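Local coordinates for protein nucleoside-diphosphate sugar epimerase (SulA family) (Corynebacterium glutamicum, PDB 3OH8) that is probably an NAD(P)-dependent epimerase or related enzyme acting on nucleoside-diphosphate sugars, at residues L205-G210 with K234-L239. Residues are numbered along the deposited sequence; the frame is centred on the assembly and turned at random.
Sequences LVHLAG and KFLAEL
Leu236 reaches from its helix toward the strand, between Leu205 and His207, the two residues of the strand that face it, and these three buried side chains make up the whole contact. The aliphatic part is leucine on leucine: CD2 of Leu205 lies 3.9 Å from CG of Leu236, close to its CB as well, and the two chains meet at about a right angle. Leu205 gets there because its CG is anti to the backbone N (chi1 169°), which carries the branched end out from the strand toward the helix. Leucine suits both places, long enough to span the gap between strand and helix, where CA of Leu205 and CA of Leu236 are 8.7 Å apart.

The second part is a CH-pi contact. One methyl of the Leu236 fork, CD2, sits over one face of the His207 imidazole, 4.1 Å from the ring centroid and 23° off the normal, displaced toward the rim. A flat ring suits this place by offering a broad surface to a methyl group.

Strand alternation turns Val206, between the two contacting residues, to the other face of the sheet, where Tyr349 and Ile353 of helix 342-354 pack on it. Beside the contact, Met249 of the neighbouring parallel strand touches Leu205, His207 and Ala237, while Trp189 adjoins Leu236.

Strand 204-207 lies between parallel strands 149-153 and 248-254, and helix 222-242 links it to the latter. This is the helix-on-sheet packing of a beta-alpha-beta crossover, with helices on both faces of a parallel sheet, characteristic of the Rossmann fold of the NAD-dependent epimerase/dehydratase family.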
loop_
_atom_site.group_PDB
_atom_site.type_symbol
_atom_site.label_atom_id
_atom_site.label_comp_id
_atom_site.label_asym_id
_atom_site.label_seq_id
_atom_site.Cartn_x
_atom_site.Cartn_y
_atom_site.Cartn_z
ATOM N N LEU A 205 9.507 6.715 -15.104
ATOM C CA LEU A 205 10.313 5.729 -14.394
ATOM C C LEU A 205 10.178 5.931 -12.898
ATOM O O LEU A 205 10.381 7.038 -12.399
ATOM C CB LEU A 205 11.794 5.849 -14.767
ATOM C CG LEU A 205 12.709 5.016 -13.854
ATOM C CD1 LEU A 205 12.468 3.501 -14.032
ATOM C CD2 LEU A 205 14.188 5.387 -14.056
ATOM N N VAL A 206 9.841 4.867 -12.177
ATOM C CA VAL A 206 9.897 4.912 -10.716
ATOM C C VAL A 206 11.040 4.027 -10.226
ATOM O O VAL A 206 11.039 2.813 -10.457
ATOM C CB VAL A 206 8.558 4.466 -10.077
ATOM C CG1 VAL A 206 8.653 4.485 -8.547
ATOM C CG2 VAL A 206 7.456 5.384 -10.546
ATOM N N HIS A 207 12.027 4.646 -9.576
ATOM C CA HIS A 207 13.219 3.932 -9.132
ATOM C C HIS A 207 13.174 3.733 -7.629
ATOM O O HIS A 207 13.459 4.652 -6.849
ATOM C CB HIS A 207 14.494 4.690 -9.509
ATOM C CG HIS A 207 15.744 3.936 -9.180
ATOM N ND1 HIS A 207 16.893 4.555 -8.731
ATOM C CD2 HIS A 207 16.025 2.615 -9.226
ATOM C CE1 HIS A 207 17.828 3.644 -8.520
ATOM N NE2 HIS A 207 17.325 2.456 -8.817
ATOM N N LEU A 208 12.794 2.522 -7.247
ATOM C CA LEU A 208 12.532 2.161 -5.870
ATOM C C LEU A 208 13.543 1.148 -5.353
ATOM O O LEU A 208 13.644 0.943 -4.146
ATOM C CB LEU A 208 11.149 1.528 -5.760
ATOM C CG LEU A 208 9.945 2.438 -5.641
ATOM C CD1 LEU A 208 8.703 1.575 -5.520
ATOM C CD2 LEU A 208 10.125 3.273 -4.412
ATOM N N ALA A 209 14.278 0.506 -6.260
ATOM C CA ALA A 209 15.136 -0.621 -5.876
ATOM C C ALA A 209 16.101 -0.269 -4.740
ATOM O O ALA A 209 16.724 0.792 -4.742
ATOM C CB ALA A 209 15.902 -1.139 -7.069
ATOM N N GLY A 210 16.219 -1.177 -3.776
ATOM C CA GLY A 210 17.129 -0.998 -2.659
ATOM C C GLY A 210 16.481 -1.255 -1.310
ATOM O O GLY A 210 15.275 -1.057 -1.129
ATOM N N LYS A 234 22.345 6.485 -11.516
ATOM C CA LYS A 234 22.866 7.331 -12.576
ATOM C C LYS A 234 22.615 6.722 -13.950
ATOM O O LYS A 234 22.226 7.423 -14.893
ATOM C CB LYS A 234 24.366 7.574 -12.380
ATOM C CG LYS A 234 24.960 8.580 -13.343
ATOM C CD LYS A 234 26.464 8.705 -13.122
ATOM C CE LYS A 234 27.113 9.563 -14.192
ATOM N NZ LYS A 234 28.591 9.621 -14.011
ATOM N N PHE A 235 22.855 5.421 -14.073
ATOM C CA PHE A 235 22.682 4.756 -15.353
ATOM C C PHE A 235 21.217 4.808 -15.772
ATOM O O PHE A 235 20.899 5.019 -16.940
ATOM C CB PHE A 235 23.233 3.324 -15.309
ATOM C CG PHE A 235 24.719 3.257 -14.999
ATOM C CD1 PHE A 235 25.529 4.368 -15.193
ATOM C CD2 PHE A 235 25.298 2.091 -14.512
ATOM C CE1 PHE A 235 26.897 4.318 -14.916
ATOM C CE2 PHE A 235 26.660 2.029 -14.237
ATOM C CZ PHE A 235 27.460 3.148 -14.438
ATOM N N LEU A 236 20.321 4.652 -14.809
ATOM C CA LEU A 236 18.893 4.756 -15.107
ATOM C C LEU A 236 18.554 6.198 -15.527
ATOM O O LEU A 236 17.802 6.428 -16.476
ATOM C CB LEU A 236 18.067 4.354 -13.883
ATOM C CG LEU A 236 17.321 3.012 -13.785
ATOM C CD1 LEU A 236 17.261 2.204 -15.102
ATOM C CD2 LEU A 236 17.897 2.207 -12.670
ATOM N N ALA A 237 19.103 7.168 -14.809
ATOM C CA ALA A 237 18.855 8.575 -15.134
ATOM C C ALA A 237 19.299 8.894 -16.559
ATOM O O ALA A 237 18.635 9.645 -17.274
ATOM C CB ALA A 237 19.541 9.490 -14.135
ATOM N N GLU A 238 20.412 8.307 -16.978
ATOM C CA GLU A 238 20.877 8.496 -18.345
ATOM C C GLU A 238 19.879 7.954 -19.350
ATOM O O GLU A 238 19.618 8.586 -20.372
ATOM C CB GLU A 238 22.261 7.858 -18.544
ATOM C CG GLU A 238 23.348 8.601 -17.771
ATOM C CD GLU A 238 24.708 7.931 -17.826
ATOM O OE1 GLU A 238 24.818 6.829 -18.398
ATOM O OE2 GLU A 238 25.669 8.510 -17.281
ATOM N N LEU A 239 19.321 6.777 -19.070
ATOM C CA LEU A 239 18.321 6.212 -19.959
ATOM C C LEU A 239 17.097 7.120 -20.005
ATOM O O LEU A 239 16.493 7.309 -21.061
ATOM C CB LEU A 239 17.936 4.796 -19.531
ATOM C CG LEU A 239 19.027 3.729 -19.662
ATOM C CD1 LEU A 239 18.507 2.376 -19.181
ATOM C CD2 LEU A 239 19.545 3.638 -21.102
#